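Local structure of putative transcriptional regulator TRANSCRIPTION REGULATOR protein (Rhizobium meliloti, 5NLA) at residues A167-F172 / N203-M208; R257-N262 / G292-Y297. The protein is an AraC-like transcriptional activator that binds c-di-GMP by a PilZ-like mechanism to regulate extracellular polysaccharide production. One frame throughout, in Å; residues are numbered along the deposited sequence.

Interaction 1. Residues A167-F172 / N203-M208; sequences ASILLF and NYINGM
Ile205 meets Ile169 and Leu171 from a helical turn closed by the bond from Met208 N to Tyr204 O, 2.9 Å long. This is helix-on-sheet packing: helix 196-211 lies against a face of the seven-stranded antiparallel sheet through strand 166-173. No hydrogen bond joins the two segments, and the contact is buried and apolar. Ile169 and Leu171 alternate along the strand with Leu170, which points away from the helix. Backbone hydrogen bonds pair Ile169 with Leu128 and Leu170 with Val100, in the strands on either edge. Ile205 sends its two branches to different partners. Its CG2 is anti to the backbone N and goes to Ile169; CG1 lies beside that N (chi1 -68°) and carries CD1 to Leu171. The Ile169 and Ile205 side chains run alongside, pointing opposite ways. Ile99 of strand 97-104 also touches Ile169, Leu171 and Met208, and Ile227 of helix 220-234 adds to the packing on Leu171. The CG2 methyl of Ile205 meets two methyls of Ile169 on one side, CG2 at 3.7 Å and CD1 at 3.8 Å. Leu171 CD1 and Ile205 CD1 meet tip to tip, 4.1 Å apart.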
loop_
_atom_site.group_PDB
_atom_site.type_symbol
_atom_site.label_atom_id
_atom_site.label_comp_id
_atom_site.label_asym_id
_atom_site.label_seq_id
_atom_site.Cartn_x
_atom_site.Cartn_y
_atom_site.Cartn_z
ATOM N N ALA A 167 5.517 15.468 5.113
ATOM C CA ALA A 167 5.714 15.274 3.684
ATOM C C ALA A 167 6.315 13.899 3.542
ATOM O O ALA A 167 7.343 13.607 4.147
ATOM C CB ALA A 167 6.674 16.315 3.119
ATOM N N SER A 168 5.681 13.050 2.760
ATOM C CA SER A 168 6.215 11.724 2.544
ATOM C C SER A 168 6.215 11.358 1.078
ATOM O O SER A 168 5.513 11.967 0.262
ATOM C CB SER A 168 5.440 10.678 3.365
ATOM O OG SER A 168 4.057 10.685 3.074
ATOM N N ILE A 169 7.039 10.367 0.757
ATOM C CA ILE A 169 6.963 9.683 -0.524
ATOM C C ILE A 169 6.611 8.211 -0.231
ATOM O O ILE A 169 7.267 7.547 0.583
ATOM C CB ILE A 169 8.236 9.909 -1.380
ATOM C CG1 ILE A 169 8.057 9.306 -2.784
ATOM C CG2 ILE A 169 9.484 9.365 -0.700
ATOM C CD1 ILE A 169 8.892 9.985 -3.854
ATOM N N LEU A 170 5.526 7.746 -0.852
ATOM C CA LEU A 170 4.919 6.443 -0.554
ATOM C C LEU A 170 4.963 5.507 -1.771
ATOM O O LEU A 170 4.553 5.894 -2.864
ATOM C CB LEU A 170 3.454 6.634 -0.164
ATOM C CG LEU A 170 3.049 7.399 1.104
ATOM C CD1 LEU A 170 1.525 7.448 1.167
ATOM C CD2 LEU A 170 3.611 6.761 2.367
ATOM N N LEU A 171 5.447 4.282 -1.562
ATOM C CA LEU A 171 5.393 3.204 -2.564
ATOM C C LEU A 171 4.261 2.234 -2.219
ATOM O O LEU A 171 4.173 1.734 -1.089
ATOM C CB LEU A 171 6.700 2.404 -2.579
ATOM C CG LEU A 171 8.021 3.156 -2.702
ATOM C CD1 LEU A 171 9.195 2.199 -2.556
ATOM C CD2 LEU A 171 8.085 3.890 -4.026
ATOM N N PHE A 172 3.399 1.976 -3.194
ATOM C CA PHE A 172 2.378 0.947 -3.069
ATOM C C PHE A 172 2.710 -0.100 -4.126
ATOM O O PHE A 172 2.697 0.191 -5.313
ATOM C CB PHE A 172 0.989 1.514 -3.316
ATOM C CG PHE A 172 0.530 2.521 -2.292
ATOM C CD1 PHE A 172 -0.073 2.106 -1.111
ATOM C CD2 PHE A 172 0.627 3.902 -2.545
ATOM C CE1 PHE A 172 -0.524 3.035 -0.172
ATOM C CE2 PHE A 172 0.164 4.837 -1.618
ATOM C CZ PHE A 172 -0.409 4.404 -0.427
ATOM N N ASN A 203 18.109 7.263 -0.897
ATOM C CA ASN A 203 18.921 7.860 -1.968
ATOM C C ASN A 203 18.364 7.521 -3.353
ATOM O O ASN A 203 18.245 8.402 -4.209
ATOM C CB ASN A 203 20.388 7.398 -1.893
ATOM C CG ASN A 203 21.147 7.972 -0.698
ATOM O OD1 ASN A 203 20.747 8.977 -0.105
ATOM N ND2 ASN A 203 22.267 7.330 -0.348
ATOM N N TYR A 204 18.025 6.249 -3.566
ATOM C CA TYR A 204 17.495 5.810 -4.848
ATOM C C TYR A 204 16.161 6.472 -5.145
ATOM O O TYR A 204 15.947 6.965 -6.250
ATOM C CB TYR A 204 17.335 4.284 -4.902
ATOM C CG TYR A 204 17.004 3.777 -6.297
ATOM C CD1 TYR A 204 17.956 3.817 -7.318
ATOM C CD2 TYR A 204 15.734 3.288 -6.605
ATOM C CE1 TYR A 204 17.656 3.373 -8.595
ATOM C CE2 TYR A 204 15.433 2.836 -7.884
ATOM C CZ TYR A 204 16.396 2.882 -8.873
ATOM O OH TYR A 204 16.105 2.442 -10.143
ATOM N N ILE A 205 15.277 6.487 -4.150
ATOM C CA ILE A 205 13.947 7.091 -4.291
ATOM C C ILE A 205 14.035 8.602 -4.545
ATOM O O ILE A 205 13.263 9.135 -5.342
ATOM C CB ILE A 205 13.050 6.765 -3.068
ATOM C CG1 ILE A 205 12.708 5.267 -3.055
ATOM C CG2 ILE A 205 11.760 7.587 -3.082
ATOM C CD1 ILE A 205 12.219 4.765 -1.716
ATOM N N ASN A 206 14.971 9.274 -3.873
ATOM C CA ASN A 206 15.231 10.703 -4.104
ATOM C C ASN A 206 15.703 10.986 -5.523
ATOM O O ASN A 206 15.161 11.871 -6.189
ATOM C CB ASN A 206 16.251 11.249 -3.099
ATOM C CG ASN A 206 15.605 11.641 -1.792
ATOM O OD1 ASN A 206 15.595 10.871 -0.832
ATOM N ND2 ASN A 206 15.010 12.828 -1.763
ATOM N N GLY A 207 16.704 10.235 -5.980
ATOM C CA GLY A 207 17.178 10.319 -7.364
ATOM C C GLY A 207 16.083 10.058 -8.389
ATOM O O GLY A 207 16.043 10.692 -9.443
ATOM N N MET A 208 15.193 9.127 -8.068
ATOM C CA MET A 208 14.037 8.820 -8.909
ATOM C C MET A 208 13.038 9.985 -8.897
ATOM O O MET A 208 12.656 10.472 -9.965
ATOM C CB MET A 208 13.378 7.523 -8.426
ATOM C CG MET A 208 12.305 6.940 -9.338
ATOM S SD MET A 208 11.222 5.811 -8.437
ATOM C CE MET A 208 10.385 6.922 -7.307
#

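Interaction 2. Residues R257-N262 / G292-Y297; sequences RYIHLN and GGVLNY
Ile259 fits against Tyr297 and Val294, and these three side chains make the whole contact. Ile259, near the end of helix 251-261, buries the most surface. Its CD1 lies 4.0 Å from Tyr297 CD2, and its CG2 lies 4.1 Å from Tyr297 CE2. The CD2 and CE2 atoms of the ring therefore meet both branches of the isoleucine. The two side chains cross obliquely. Tyr297 reaches across because its CG is anti to the backbone N (chi1 -177°). Val294 sits one turn earlier on helix 294-306 and has a smaller share. Val294 CG2 lies 4.2 Å from Ile259 CD1, and the CD1 methyl thus touches both Val294 and Tyr297. Gly293 is at the N-cap of helix 294-306. Gly293 O accepts the 3.0 Å bond from Tyr297 N, which closes the first turn. No hydrogen bond crosses between the segments. The Tyr297 ring also meets Phe288 edge-to-face and lies near the ring of His256. Ile273 of helix 270-275 and Phe288 of helix 281-288 touch both Ile259 and Val294. Four helices thus share one small apolar core. Their order is consistent with the first half of an AraC-family DNA-binding domain, where helices 270-275 and 281-288 probably form the helix-turn-helix and helices 251-261 and 294-306 pack together beside it.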
loop_
_atom_site.group_PDB
_atom_site.type_symbol
_atom_site.label_atom_id
_atom_site.label_comp_id
_atom_site.label_asym_id
_atom_site.label_seq_id
_atom_site.Cartn_x
_atom_site.Cartn_y
_atom_site.Cartn_z
ATOM N N ARG A 257 -2.592 -14.464 -1.553
ATOM C CA ARG A 257 -1.602 -15.405 -1.035
ATOM C C ARG A 257 -1.963 -16.835 -1.399
ATOM O O ARG A 257 -1.120 -17.582 -1.906
ATOM C CB ARG A 257 -1.474 -15.303 0.486
ATOM C CG ARG A 257 -0.323 -16.133 1.050
ATOM C CD ARG A 257 -0.182 -15.986 2.550
ATOM N NE ARG A 257 -1.402 -16.357 3.262
ATOM C CZ ARG A 257 -1.612 -16.158 4.562
ATOM N NH1 ARG A 257 -0.673 -15.596 5.324
ATOM N NH2 ARG A 257 -2.771 -16.518 5.113
ATOM N N TYR A 258 -3.207 -17.219 -1.115
ATOM C CA TYR A 258 -3.685 -18.553 -1.455
ATOM C C TYR A 258 -3.365 -18.841 -2.915
ATOM O O TYR A 258 -2.700 -19.817 -3.217
ATOM C CB TYR A 258 -5.183 -18.696 -1.192
ATOM C CG TYR A 258 -5.652 -20.103 -1.418
ATOM C CD1 TYR A 258 -5.544 -21.060 -0.413
ATOM C CD2 TYR A 258 -6.167 -20.495 -2.653
ATOM C CE1 TYR A 258 -5.948 -22.364 -0.628
ATOM C CE2 TYR A 258 -6.571 -21.797 -2.882
ATOM C CZ TYR A 258 -6.466 -22.737 -1.874
ATOM O OH TYR A 258 -6.878 -24.041 -2.129
ATOM N N ILE A 259 -3.807 -17.957 -3.801
ATOM C CA ILE A 259 -3.524 -18.064 -5.232
ATOM C C ILE A 259 -2.038 -18.200 -5.519
ATOM O O ILE A 259 -1.654 -19.056 -6.308
ATOM C CB ILE A 259 -4.126 -16.881 -6.032
ATOM C CG1 ILE A 259 -5.640 -17.076 -6.168
ATOM C CG2 ILE A 259 -3.497 -16.741 -7.425
ATOM C CD1 ILE A 259 -6.384 -15.841 -6.628
ATOM N N HIS A 260 -1.211 -17.369 -4.895
ATOM C CA HIS A 260 0.247 -17.422 -5.110
ATOM C C HIS A 260 0.816 -18.790 -4.749
ATOM O O HIS A 260 1.617 -19.346 -5.507
ATOM C CB HIS A 260 0.969 -16.322 -4.312
ATOM C CG HIS A 260 2.465 -16.358 -4.439
ATOM N ND1 HIS A 260 3.149 -15.622 -5.380
ATOM C CD2 HIS A 260 3.404 -17.045 -3.742
ATOM C CE1 HIS A 260 4.444 -15.856 -5.260
ATOM N NE2 HIS A 260 4.625 -16.716 -4.274
ATOM N N LEU A 261 0.398 -19.325 -3.601
ATOM C CA LEU A 261 0.880 -20.629 -3.135
ATOM C C LEU A 261 0.390 -21.813 -3.985
ATOM O O LEU A 261 1.146 -22.753 -4.241
ATOM C CB LEU A 261 0.497 -20.858 -1.669
ATOM C CG LEU A 261 1.113 -19.906 -0.645
ATOM C CD1 LEU A 261 0.624 -20.260 0.750
ATOM C CD2 LEU A 261 2.633 -19.926 -0.696
ATOM N N ASN A 262 -0.863 -21.753 -4.426
ATOM C CA ASN A 262 -1.503 -22.868 -5.110
ATOM C C ASN A 262 -1.756 -22.571 -6.592
ATOM O O ASN A 262 -2.737 -23.053 -7.173
ATOM C CB ASN A 262 -2.805 -23.194 -4.382
ATOM C CG ASN A 262 -2.622 -23.243 -2.876
ATOM O OD1 ASN A 262 -1.830 -24.035 -2.362
ATOM N ND2 ASN A 262 -3.335 -22.377 -2.167
ATOM N N GLY A 292 -10.975 -7.648 -13.468
ATOM C CA GLY A 292 -11.522 -8.543 -14.486
ATOM C C GLY A 292 -12.118 -9.869 -14.036
ATOM O O GLY A 292 -12.723 -10.562 -14.857
ATOM N N GLY A 293 -11.953 -10.229 -12.756
ATOM C CA GLY A 293 -12.489 -11.482 -12.195
ATOM C C GLY A 293 -11.398 -12.448 -11.764
ATOM O O GLY A 293 -10.241 -12.301 -12.157
ATOM N N VAL A 294 -11.769 -13.440 -10.957
ATOM C CA VAL A 294 -10.792 -14.361 -10.361
ATOM C C VAL A 294 -10.170 -15.299 -11.393
ATOM O O VAL A 294 -8.998 -15.653 -11.276
ATOM C CB VAL A 294 -11.389 -15.169 -9.173
ATOM C CG1 VAL A 294 -12.272 -16.320 -9.644
ATOM C CG2 VAL A 294 -10.281 -15.690 -8.265
ATOM N N LEU A 295 -10.955 -15.703 -12.391
ATOM C CA LEU A 295 -10.454 -16.553 -13.464
ATOM C C LEU A 295 -9.519 -15.741 -14.344
ATOM O O LEU A 295 -8.419 -16.187 -14.644
ATOM C CB LEU A 295 -11.596 -17.156 -14.293
ATOM C CG LEU A 295 -12.490 -18.202 -13.611
ATOM C CD1 LEU A 295 -13.613 -18.623 -14.547
ATOM C CD2 LEU A 295 -11.693 -19.419 -13.161
ATOM N N ASN A 296 -9.942 -14.543 -14.730
ATOM C CA ASN A 296 -9.098 -13.654 -15.524
ATOM C C ASN A 296 -7.743 -13.423 -14.847
ATOM O O ASN A 296 -6.699 -13.422 -15.498
ATOM C CB ASN A 296 -9.814 -12.321 -15.741
ATOM C CG ASN A 296 -9.101 -11.426 -16.738
ATOM O OD1 ASN A 296 -8.619 -10.335 -16.386
ATOM N ND2 ASN A 296 -9.025 -11.882 -17.994
ATOM N N TYR A 297 -7.778 -13.247 -13.531
ATOM C CA TYR A 297 -6.586 -13.014 -12.726
ATOM C C TYR A 297 -5.649 -14.221 -12.669
ATOM O O TYR A 297 -4.433 -14.065 -12.782
ATOM C CB TYR A 297 -7.001 -12.624 -11.308
ATOM C CG TYR A 297 -5.848 -12.290 -10.392
ATOM C CD1 TYR A 297 -5.254 -11.023 -10.413
ATOM C CD2 TYR A 297 -5.355 -13.235 -9.489
ATOM C CE1 TYR A 297 -4.199 -10.712 -9.563
ATOM C CE2 TYR A 297 -4.300 -12.935 -8.638
ATOM C CZ TYR A 297 -3.726 -11.675 -8.679
ATOM O OH TYR A 297 -2.680 -11.391 -7.838
#

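The two contacts come in series along the chain. Interaction 1 closes before interaction 2 opens, and helix 220-234 lies between them in sequence. Their centres are 30 Å apart, on opposite sides of the chain's centre, and their nearest atoms are about 13 Å apart. They share no helix or strand. Interaction 1 fixes a helix to the seven-stranded sheet of the N-terminal part, while interaction 2 joins helices modelled in the C-terminal part. Salt bridge Arg257–Glu186 and the bond from His260 to Glu176 link helix 251-261 to the region between the segments of interaction 1. This fits the two-part build of an AraC-like regulator, with the probable DNA-binding part docked on the other.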